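Local coordinates for PHB depolymerase (Penicillium funiculosum, PDB 2D81), which hydrolyses the biopolyester polyhydroxybutyrate, a depolymerase with a circularly permuted alpha/beta hydrolase fold, at residues V128-N142 against C149-D163. Numbering follows the deposited sequence.
Sequences VTTTGAVHTFPTDFN and CSLSTSPYISNCNYD
F137-T139 and I157-N159 pair as a short parallel sheet, their axes 4.9 Å apart and turned by 32°, F137 N bonding Y156 O nearly straight and S158 N answering to F137 O. At the ladder's end T139 N and OG1 donate to S158 O, reached by the hydroxyl at 2.8 Å from above the carbonyl plane because chi1 of 80° holds OG1 between backbone N and carbonyl carbon. T139 O takes C160 N and Y162 N from opposite faces. T136 OG1 donates to S158 OG (2.7 Å), which also bonds N147 O, so small hydroxyl residues suit this buried spot. The C149-C160 disulfide ties the ends of the 149-160 loop, and small A133 puts CB 3.5 Å from C149 SG. T130 OG1, bonded to W96, sits over one face of the Y162 ring, while P138 CB meets its edge. N159 OD1 accepts N161 N in an Asx turn; an alanine here would probably leave that N-H without its acceptor and the turn looser. The D140 and D163 carboxylates stack almost parallel, D140 OD1 4.3 Å from D163 OD2; R179 forms salt bridges to both, probably offsetting the repulsion, and W250 also bonds D163. S152 OG grips H135 O on a lone pair, steadying a histidine that touches the bound trimer, bonds D101 and lies against A19, probably the engineered stand-in for the nucleophile, consistent with a Ser-His-Asp triad.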
ATOM      1  N   VAL A 128       6.943 -13.410  -4.286  1.00  6.07           N
ATOM      2  CA  VAL A 128       6.046 -14.485  -4.696  1.00  6.71           C
ATOM      3  C   VAL A 128       5.407 -14.200  -6.051  1.00  7.58           C
ATOM      4  O   VAL A 128       4.949 -13.084  -6.316  1.00  6.74           O
ATOM      5  CB  VAL A 128       4.929 -14.691  -3.652  1.00  6.60           C
ATOM      6  CG1 VAL A 128       3.980 -15.789  -4.106  1.00  8.88           C
ATOM      7  CG2 VAL A 128       5.542 -15.037  -2.307  1.00  8.54           C
ATOM      8  N   THR A 129       5.383 -15.217  -6.909  1.00  7.17           N
ATOM      9  CA  THR A 129       4.663 -15.132  -8.172  1.00  8.24           C
ATOM     10  C   THR A 129       3.540 -16.159  -8.181  1.00  8.44           C
ATOM     11  O   THR A 129       3.771 -17.341  -7.928  1.00  9.53           O
ATOM     12  CB  THR A 129       5.597 -15.408  -9.372  1.00  9.33           C
ATOM     13  OG1 THR A 129       6.673 -14.461  -9.366  1.00  9.05           O
ATOM     14  CG2 THR A 129       4.832 -15.289 -10.684  1.00  9.10           C
ATOM     15  N   THR A 130       2.324 -15.708  -8.461  1.00  8.88           N
ATOM     16  CA  THR A 130       1.211 -16.629  -8.654  1.00  8.09           C
ATOM     17  C   THR A 130       1.028 -16.888 -10.141  1.00  7.98           C
ATOM     18  O   THR A 130       0.741 -15.974 -10.916  1.00  6.90           O
ATOM     19  CB  THR A 130      -0.097 -16.066  -8.070  1.00  8.38           C
ATOM     20  OG1 THR A 130       0.028 -15.954  -6.646  1.00  8.45           O
ATOM     21  CG2 THR A 130      -1.270 -16.978  -8.400  1.00  8.34           C
ATOM     22  N   THR A 131       1.209 -18.144 -10.533  1.00  8.88           N
ATOM     23  CA  THR A 131       1.126 -18.533 -11.934  1.00  9.13           C
ATOM     24  C   THR A 131      -0.285 -18.325 -12.472  1.00  9.18           C
ATOM     25  O   THR A 131      -1.251 -18.839 -11.909  1.00  9.67           O
ATOM     26  CB  THR A 131       1.514 -20.016 -12.112  1.00  9.66           C
ATOM     27  OG1 THR A 131       2.857 -20.216 -11.647  1.00 11.93           O
ATOM     28  CG2 THR A 131       1.423 -20.416 -13.577  1.00 11.00           C
ATOM     29  N   GLY A 132      -0.398 -17.567 -13.559  1.00  9.82           N
ATOM     30  CA  GLY A 132      -1.682 -17.408 -14.216  1.00 10.94           C
ATOM     31  C   GLY A 132      -2.495 -16.204 -13.771  1.00 10.64           C
ATOM     32  O   GLY A 132      -3.483 -15.848 -14.416  1.00 11.00           O
ATOM     33  N   ALA A 133      -2.090 -15.573 -12.673  1.00 10.04           N
ATOM     34  CA  ALA A 133      -2.820 -14.420 -12.155  1.00  9.10           C
ATOM     35  C   ALA A 133      -2.524 -13.174 -12.984  1.00  8.64           C
ATOM     36  O   ALA A 133      -1.380 -12.937 -13.380  1.00  8.27           O
ATOM     37  CB  ALA A 133      -2.449 -14.179 -10.693  1.00 11.00           C
ATOM     38  N   VAL A 134      -3.555 -12.380 -13.248  1.00  8.43           N
ATOM     39  CA  VAL A 134      -3.375 -11.125 -13.968  1.00  9.17           C
ATOM     40  C   VAL A 134      -3.275  -9.963 -12.984  1.00  7.81           C
ATOM     41  O   VAL A 134      -3.047 -10.166 -11.788  1.00  8.42           O
ATOM     42  CB  VAL A 134      -4.544 -10.862 -14.944  1.00  9.15           C
ATOM     43  CG1 VAL A 134      -4.639 -12.002 -15.953  1.00 11.25           C
ATOM     44  CG2 VAL A 134      -5.850 -10.717 -14.177  1.00 11.94           C
ATOM     45  N   HIS A 135      -3.448  -8.745 -13.488  1.00  8.14           N
ATOM     46  CA  HIS A 135      -3.451  -7.570 -12.633  1.00  8.37           C
ATOM     47  C   HIS A 135      -4.743  -7.493 -11.818  1.00  7.44           C
ATOM     48  O   HIS A 135      -5.774  -7.031 -12.304  1.00  8.07           O
ATOM     49  CB  HIS A 135      -3.304  -6.308 -13.475  1.00 11.30           C
ATOM     50  CG  HIS A 135      -2.905  -5.108 -12.679  1.00 12.11           C
ATOM     51  ND1 HIS A 135      -1.648  -4.967 -12.129  1.00 14.34           N
ATOM     52  CD2 HIS A 135      -3.605  -4.012 -12.305  1.00 12.55           C
ATOM     53  CE1 HIS A 135      -1.593  -3.835 -11.450  1.00 13.79           C
ATOM     54  NE2 HIS A 135      -2.767  -3.237 -11.542  1.00 13.34           N
ATOM     55  N   THR A 136      -4.672  -7.949 -10.573  1.00  6.99           N
ATOM     56  CA  THR A 136      -5.833  -8.004  -9.698  1.00  7.56           C
ATOM     57  C   THR A 136      -5.312  -8.307  -8.295  1.00  7.37           C
ATOM     58  O   THR A 136      -4.193  -8.806  -8.150  1.00  7.51           O
ATOM     59  CB  THR A 136      -6.799  -9.126 -10.152  1.00  6.74           C
ATOM     60  OG1 THR A 136      -8.051  -8.993  -9.467  1.00  8.36           O
ATOM     61  CG2 THR A 136      -6.205 -10.497  -9.848  1.00  7.91           C
ATOM     62  N   PHE A 137      -6.096  -7.999  -7.266  1.00  6.03           N
ATOM     63  CA  PHE A 137      -5.687  -8.351  -5.909  1.00  6.53           C
ATOM     64  C   PHE A 137      -5.972  -9.830  -5.665  1.00  6.93           C
ATOM     65  O   PHE A 137      -7.107 -10.276  -5.805  1.00  6.87           O
ATOM     66  CB  PHE A 137      -6.437  -7.520  -4.866  1.00  7.08           C
ATOM     67  CG  PHE A 137      -5.797  -7.561  -3.510  1.00  7.34           C
ATOM     68  CD1 PHE A 137      -4.928  -6.553  -3.107  1.00  7.76           C
ATOM     69  CD2 PHE A 137      -6.006  -8.644  -2.663  1.00  6.80           C
ATOM     70  CE1 PHE A 137      -4.274  -6.624  -1.884  1.00  6.77           C
ATOM     71  CE2 PHE A 137      -5.352  -8.725  -1.434  1.00  9.44           C
ATOM     72  CZ  PHE A 137      -4.482  -7.709  -1.046  1.00  8.82           C
ATOM     73  N   PRO A 138      -4.945 -10.606  -5.282  1.00  7.48           N
ATOM     74  CA  PRO A 138      -5.111 -12.041  -5.027  1.00  5.96           C
ATOM     75  C   PRO A 138      -5.695 -12.409  -3.662  1.00  7.03           C
ATOM     76  O   PRO A 138      -5.109 -12.100  -2.624  1.00  6.07           O
ATOM     77  CB  PRO A 138      -3.696 -12.576  -5.199  1.00  7.32           C
ATOM     78  CG  PRO A 138      -2.872 -11.465  -4.603  1.00  7.53           C
ATOM     79  CD  PRO A 138      -3.526 -10.209  -5.170  1.00  6.53           C
ATOM     80  N   THR A 139      -6.842 -13.085  -3.672  1.00  7.22           N
ATOM     81  CA  THR A 139      -7.386 -13.675  -2.449  1.00  7.10           C
ATOM     82  C   THR A 139      -7.653 -15.158  -2.687  1.00  7.60           C
ATOM     83  O   THR A 139      -7.407 -15.671  -3.777  1.00  7.41           O
ATOM     84  CB  THR A 139      -8.705 -13.002  -2.034  1.00  7.31           C
ATOM     85  OG1 THR A 139      -9.785 -13.531  -2.811  1.00  6.86           O
ATOM     86  CG2 THR A 139      -8.626 -11.500  -2.265  1.00  6.72           C
ATOM     87  N   ASP A 140      -8.159 -15.849  -1.669  1.00  7.65           N
ATOM     88  CA  ASP A 140      -8.507 -17.255  -1.837  1.00  7.58           C
ATOM     89  C   ASP A 140      -9.976 -17.508  -1.531  1.00  8.30           C
ATOM     90  O   ASP A 140     -10.364 -18.615  -1.165  1.00  7.28           O
ATOM     91  CB  ASP A 140      -7.616 -18.130  -0.948  1.00  7.76           C
ATOM     92  CG  ASP A 140      -7.891 -17.940   0.532  1.00  9.88           C
ATOM     93  OD1 ASP A 140      -8.347 -16.844   0.930  1.00  9.30           O
ATOM     94  OD2 ASP A 140      -7.632 -18.890   1.301  1.00  9.75           O
ATOM     95  N   PHE A 141     -10.796 -16.476  -1.691  1.00  7.74           N
ATOM     96  CA  PHE A 141     -12.233 -16.626  -1.520  1.00  9.46           C
ATOM     97  C   PHE A 141     -13.019 -15.805  -2.537  1.00 10.58           C
ATOM     98  O   PHE A 141     -12.477 -14.908  -3.186  1.00  9.13           O
ATOM     99  CB  PHE A 141     -12.636 -16.253  -0.087  1.00  9.14           C
ATOM    100  CG  PHE A 141     -12.332 -14.828   0.289  1.00 10.16           C
ATOM    101  CD1 PHE A 141     -13.325 -13.855   0.236  1.00 12.01           C
ATOM    102  CD2 PHE A 141     -11.056 -14.459   0.707  1.00 11.10           C
ATOM    103  CE1 PHE A 141     -13.055 -12.533   0.599  1.00  9.22           C
ATOM    104  CE2 PHE A 141     -10.776 -13.142   1.071  1.00  9.72           C
ATOM    105  CZ  PHE A 141     -11.778 -12.178   1.016  1.00  9.87           C
ATOM    106  N   ASN A 142     -14.298 -16.135  -2.679  1.00 10.71           N
ATOM    107  CA  ASN A 142     -15.149 -15.523  -3.690  1.00 11.43           C
ATOM    108  C   ASN A 142     -15.840 -14.279  -3.142  1.00 12.81           C
ATOM    109  O   ASN A 142     -17.041 -14.291  -2.858  1.00 12.66           O
ATOM    110  CB  ASN A 142     -16.188 -16.544  -4.166  1.00 13.83           C
ATOM    111  CG  ASN A 142     -15.564 -17.691  -4.935  1.00 15.77           C
ATOM    112  OD1 ASN A 142     -16.083 -18.810  -4.938  1.00 21.17           O
ATOM    113  ND2 ASN A 142     -14.451 -17.417  -5.604  1.00 14.97           N
ATOM    114  N   CYS A 149      -9.705 -14.174 -11.695  1.00  8.36           N
ATOM    115  CA  CYS A 149      -8.276 -13.923 -11.549  1.00  9.35           C
ATOM    116  C   CYS A 149      -7.570 -14.041 -12.900  1.00 10.11           C
ATOM    117  O   CYS A 149      -6.374 -13.771 -13.003  1.00 13.60           O
ATOM    118  CB  CYS A 149      -7.646 -14.898 -10.545  1.00  9.67           C
ATOM    119  SG  CYS A 149      -5.904 -14.495 -10.168  1.00 13.06           S
ATOM    120  N   SER A 150      -8.304 -14.438 -13.938  1.00  9.30           N
ATOM    121  CA  SER A 150      -7.722 -14.509 -15.275  1.00  9.41           C
ATOM    122  C   SER A 150      -8.199 -13.380 -16.189  1.00  9.11           C
ATOM    123  O   SER A 150      -7.838 -13.340 -17.364  1.00  8.95           O
ATOM    124  CB  SER A 150      -8.034 -15.862 -15.925  1.00 12.50           C
ATOM    125  OG  SER A 150      -9.420 -16.006 -16.170  1.00 17.21           O
ATOM    126  N   LEU A 151      -9.001 -12.465 -15.650  1.00  8.28           N
ATOM    127  CA  LEU A 151      -9.444 -11.296 -16.413  1.00  7.62           C
ATOM    128  C   LEU A 151      -9.331 -10.014 -15.586  1.00  9.16           C
ATOM    129  O   LEU A 151     -10.012  -9.855 -14.569  1.00  7.12           O
ATOM    130  CB  LEU A 151     -10.895 -11.476 -16.874  1.00  8.58           C
ATOM    131  CG  LEU A 151     -11.459 -10.347 -17.745  1.00  7.77           C
ATOM    132  CD1 LEU A 151     -10.714 -10.305 -19.070  1.00  8.91           C
ATOM    133  CD2 LEU A 151     -12.952 -10.566 -17.978  1.00  9.46           C
ATOM    134  N   SER A 152      -8.478  -9.096 -16.029  1.00  8.64           N
ATOM    135  CA  SER A 152      -8.252  -7.860 -15.287  1.00  8.57           C
ATOM    136  C   SER A 152      -9.335  -6.832 -15.599  1.00  8.41           C
ATOM    137  O   SER A 152      -9.324  -6.203 -16.657  1.00  9.18           O
ATOM    138  CB  SER A 152      -6.874  -7.280 -15.624  1.00  8.94           C
ATOM    139  OG  SER A 152      -6.581  -6.159 -14.808  1.00  9.13           O
ATOM    140  N   THR A 153     -10.263  -6.670 -14.663  1.00  7.41           N
ATOM    141  CA  THR A 153     -11.364  -5.724 -14.808  1.00  8.82           C
ATOM    142  C   THR A 153     -11.946  -5.447 -13.419  1.00  7.19           C
ATOM    143  O   THR A 153     -11.674  -6.188 -12.470  1.00  7.38           O
ATOM    144  CB  THR A 153     -12.458  -6.303 -15.746  1.00  9.71           C
ATOM    145  OG1 THR A 153     -13.455  -5.307 -16.004  1.00  9.76           O
ATOM    146  CG2 THR A 153     -13.114  -7.519 -15.115  1.00 10.28           C
ATOM    147  N   SER A 154     -12.732  -4.382 -13.290  1.00  7.42           N
ATOM    148  CA  SER A 154     -13.273  -3.998 -11.987  1.00  7.90           C
ATOM    149  C   SER A 154     -13.957  -5.198 -11.330  1.00  8.26           C
ATOM    150  O   SER A 154     -14.628  -5.984 -12.002  1.00 10.53           O
ATOM    151  CB  SER A 154     -14.274  -2.849 -12.141  1.00  9.45           C
ATOM    152  OG  SER A 154     -14.739  -2.406 -10.874  1.00  7.48           O
ATOM    153  N   PRO A 155     -13.846  -5.326  -9.996  1.00  8.48           N
ATOM    154  CA  PRO A 155     -13.145  -4.449  -9.050  1.00  8.30           C
ATOM    155  C   PRO A 155     -11.647  -4.706  -8.873  1.00  7.93           C
ATOM    156  O   PRO A 155     -11.029  -4.153  -7.964  1.00  6.59           O
ATOM    157  CB  PRO A 155     -13.908  -4.691  -7.760  1.00  8.44           C
ATOM    158  CG  PRO A 155     -14.123  -6.175  -7.827  1.00  8.11           C
ATOM    159  CD  PRO A 155     -14.570  -6.388  -9.271  1.00  8.66           C
ATOM    160  N   TYR A 156     -11.072  -5.543  -9.732  1.00  6.13           N
ATOM    161  CA  TYR A 156      -9.669  -5.934  -9.617  1.00  6.17           C
ATOM    162  C   TYR A 156      -9.370  -6.588  -8.268  1.00  6.21           C
ATOM    163  O   TYR A 156      -8.329  -6.350  -7.656  1.00  5.74           O
ATOM    164  CB  TYR A 156      -8.757  -4.720  -9.834  1.00  7.34           C
ATOM    165  CG  TYR A 156      -9.024  -4.021 -11.146  1.00  6.59           C
ATOM    166  CD1 TYR A 156      -9.894  -2.937 -11.215  1.00  7.31           C
ATOM    167  CD2 TYR A 156      -8.437  -4.471 -12.329  1.00  8.57           C
ATOM    168  CE1 TYR A 156     -10.175  -2.313 -12.424  1.00  8.61           C
ATOM    169  CE2 TYR A 156      -8.714  -3.857 -13.546  1.00  8.51           C
ATOM    170  CZ  TYR A 156      -9.584  -2.778 -13.584  1.00  9.71           C
ATOM    171  OH  TYR A 156      -9.868  -2.161 -14.780  1.00 10.47           O
ATOM    172  N   ILE A 157     -10.304  -7.415  -7.818  1.00  5.38           N
ATOM    173  CA  ILE A 157     -10.111  -8.265  -6.645  1.00  4.74           C
ATOM    174  C   ILE A 157     -10.653  -9.639  -7.028  1.00  6.26           C
ATOM    175  O   ILE A 157     -11.772  -9.747  -7.524  1.00  7.56           O
ATOM    176  CB  ILE A 157     -10.912  -7.736  -5.433  1.00  5.48           C
ATOM    177  CG1 ILE A 157     -10.541  -6.278  -5.153  1.00  5.24           C
ATOM    178  CG2 ILE A 157     -10.629  -8.598  -4.210  1.00  4.60           C
ATOM    179  CD1 ILE A 157     -11.449  -5.610  -4.133  1.00  6.97           C
ATOM    180  N   SER A 158      -9.864 -10.686  -6.804  1.00  6.29           N
ATOM    181  CA  SER A 158     -10.178 -11.993  -7.377  1.00  5.19           C
ATOM    182  C   SER A 158      -9.942 -13.135  -6.406  1.00  6.39           C
ATOM    183  O   SER A 158      -9.175 -13.010  -5.449  1.00  6.10           O
ATOM    184  CB  SER A 158      -9.327 -12.242  -8.627  1.00  5.04           C
ATOM    185  OG  SER A 158      -9.519 -11.234  -9.602  1.00  6.85           O
ATOM    186  N   ASN A 159     -10.597 -14.261  -6.668  1.00  6.50           N
ATOM    187  CA  ASN A 159     -10.185 -15.518  -6.060  1.00  8.64           C
ATOM    188  C   ASN A 159      -9.080 -16.106  -6.930  1.00  8.12           C
ATOM    189  O   ASN A 159      -9.352 -16.756  -7.939  1.00  9.75           O
ATOM    190  CB  ASN A 159     -11.356 -16.499  -5.986  1.00  9.07           C
ATOM    191  CG  ASN A 159     -11.019 -17.744  -5.183  1.00 12.02           C
ATOM    192  OD1 ASN A 159      -9.849 -18.084  -5.008  1.00 10.11           O
ATOM    193  ND2 ASN A 159     -12.048 -18.439  -4.702  1.00 12.36           N
ATOM    194  N   CYS A 160      -7.835 -15.853  -6.545  1.00  7.63           N
ATOM    195  CA  CYS A 160      -6.680 -16.386  -7.260  1.00  7.74           C
ATOM    196  C   CYS A 160      -6.158 -17.655  -6.600  1.00  9.18           C
ATOM    197  O   CYS A 160      -5.034 -18.081  -6.869  1.00  9.75           O
ATOM    198  CB  CYS A 160      -5.554 -15.351  -7.294  1.00  7.78           C
ATOM    199  SG  CYS A 160      -5.919 -13.839  -8.243  1.00  9.11           S
ATOM    200  N   ASN A 161      -6.973 -18.249  -5.735  1.00  9.28           N
ATOM    201  CA  ASN A 161      -6.558 -19.421  -4.971  1.00 10.19           C
ATOM    202  C   ASN A 161      -5.244 -19.119  -4.258  1.00  9.35           C
ATOM    203  O   ASN A 161      -4.373 -19.980  -4.122  1.00  9.03           O
ATOM    204  CB  ASN A 161      -6.396 -20.631  -5.900  1.00 14.02           C
ATOM    205  CG  ASN A 161      -6.139 -21.922  -5.139  1.00 16.38           C
ATOM    206  OD1 ASN A 161      -6.831 -22.232  -4.168  1.00 20.95           O
ATOM    207  ND2 ASN A 161      -5.151 -22.684  -5.587  1.00 20.69           N
ATOM    208  N   TYR A 162      -5.111 -17.875  -3.811  1.00  8.74           N
ATOM    209  CA  TYR A 162      -3.940 -17.445  -3.058  1.00  8.35           C
ATOM    210  C   TYR A 162      -4.327 -16.312  -2.121  1.00  8.11           C
ATOM    211  O   TYR A 162      -4.798 -15.262  -2.558  1.00  6.22           O
ATOM    212  CB  TYR A 162      -2.835 -16.978  -4.007  1.00  8.09           C
ATOM    213  CG  TYR A 162      -1.601 -16.458  -3.303  1.00  7.77           C
ATOM    214  CD1 TYR A 162      -1.276 -15.099  -3.332  1.00  7.05           C
ATOM    215  CD2 TYR A 162      -0.750 -17.324  -2.618  1.00  7.48           C
ATOM    216  CE1 TYR A 162      -0.121 -14.617  -2.696  1.00  6.80           C
ATOM    217  CE2 TYR A 162       0.401 -16.855  -1.979  1.00  7.39           C
ATOM    218  CZ  TYR A 162       0.710 -15.505  -2.023  1.00  7.55           C
ATOM    219  OH  TYR A 162       1.856 -15.053  -1.403  1.00  7.02           O
ATOM    220  N   ASP A 163      -4.127 -16.543  -0.828  1.00  8.12           N
ATOM    221  CA  ASP A 163      -4.451 -15.564   0.199  1.00  7.07           C
ATOM    222  C   ASP A 163      -3.334 -14.526   0.282  1.00  6.14           C
ATOM    223  O   ASP A 163      -2.414 -14.656   1.087  1.00  6.80           O
ATOM    224  CB  ASP A 163      -4.611 -16.273   1.547  1.00  6.81           C
ATOM    225  CG  ASP A 163      -5.032 -15.331   2.664  1.00  8.12           C
ATOM    226  OD1 ASP A 163      -5.105 -15.793   3.820  1.00  8.04           O
ATOM    227  OD2 ASP A 163      -5.292 -14.139   2.396  1.00  6.83           O
TER
HETATM  228  O   HOH W   1      -7.725 -14.139   0.866  1.00 26.37           O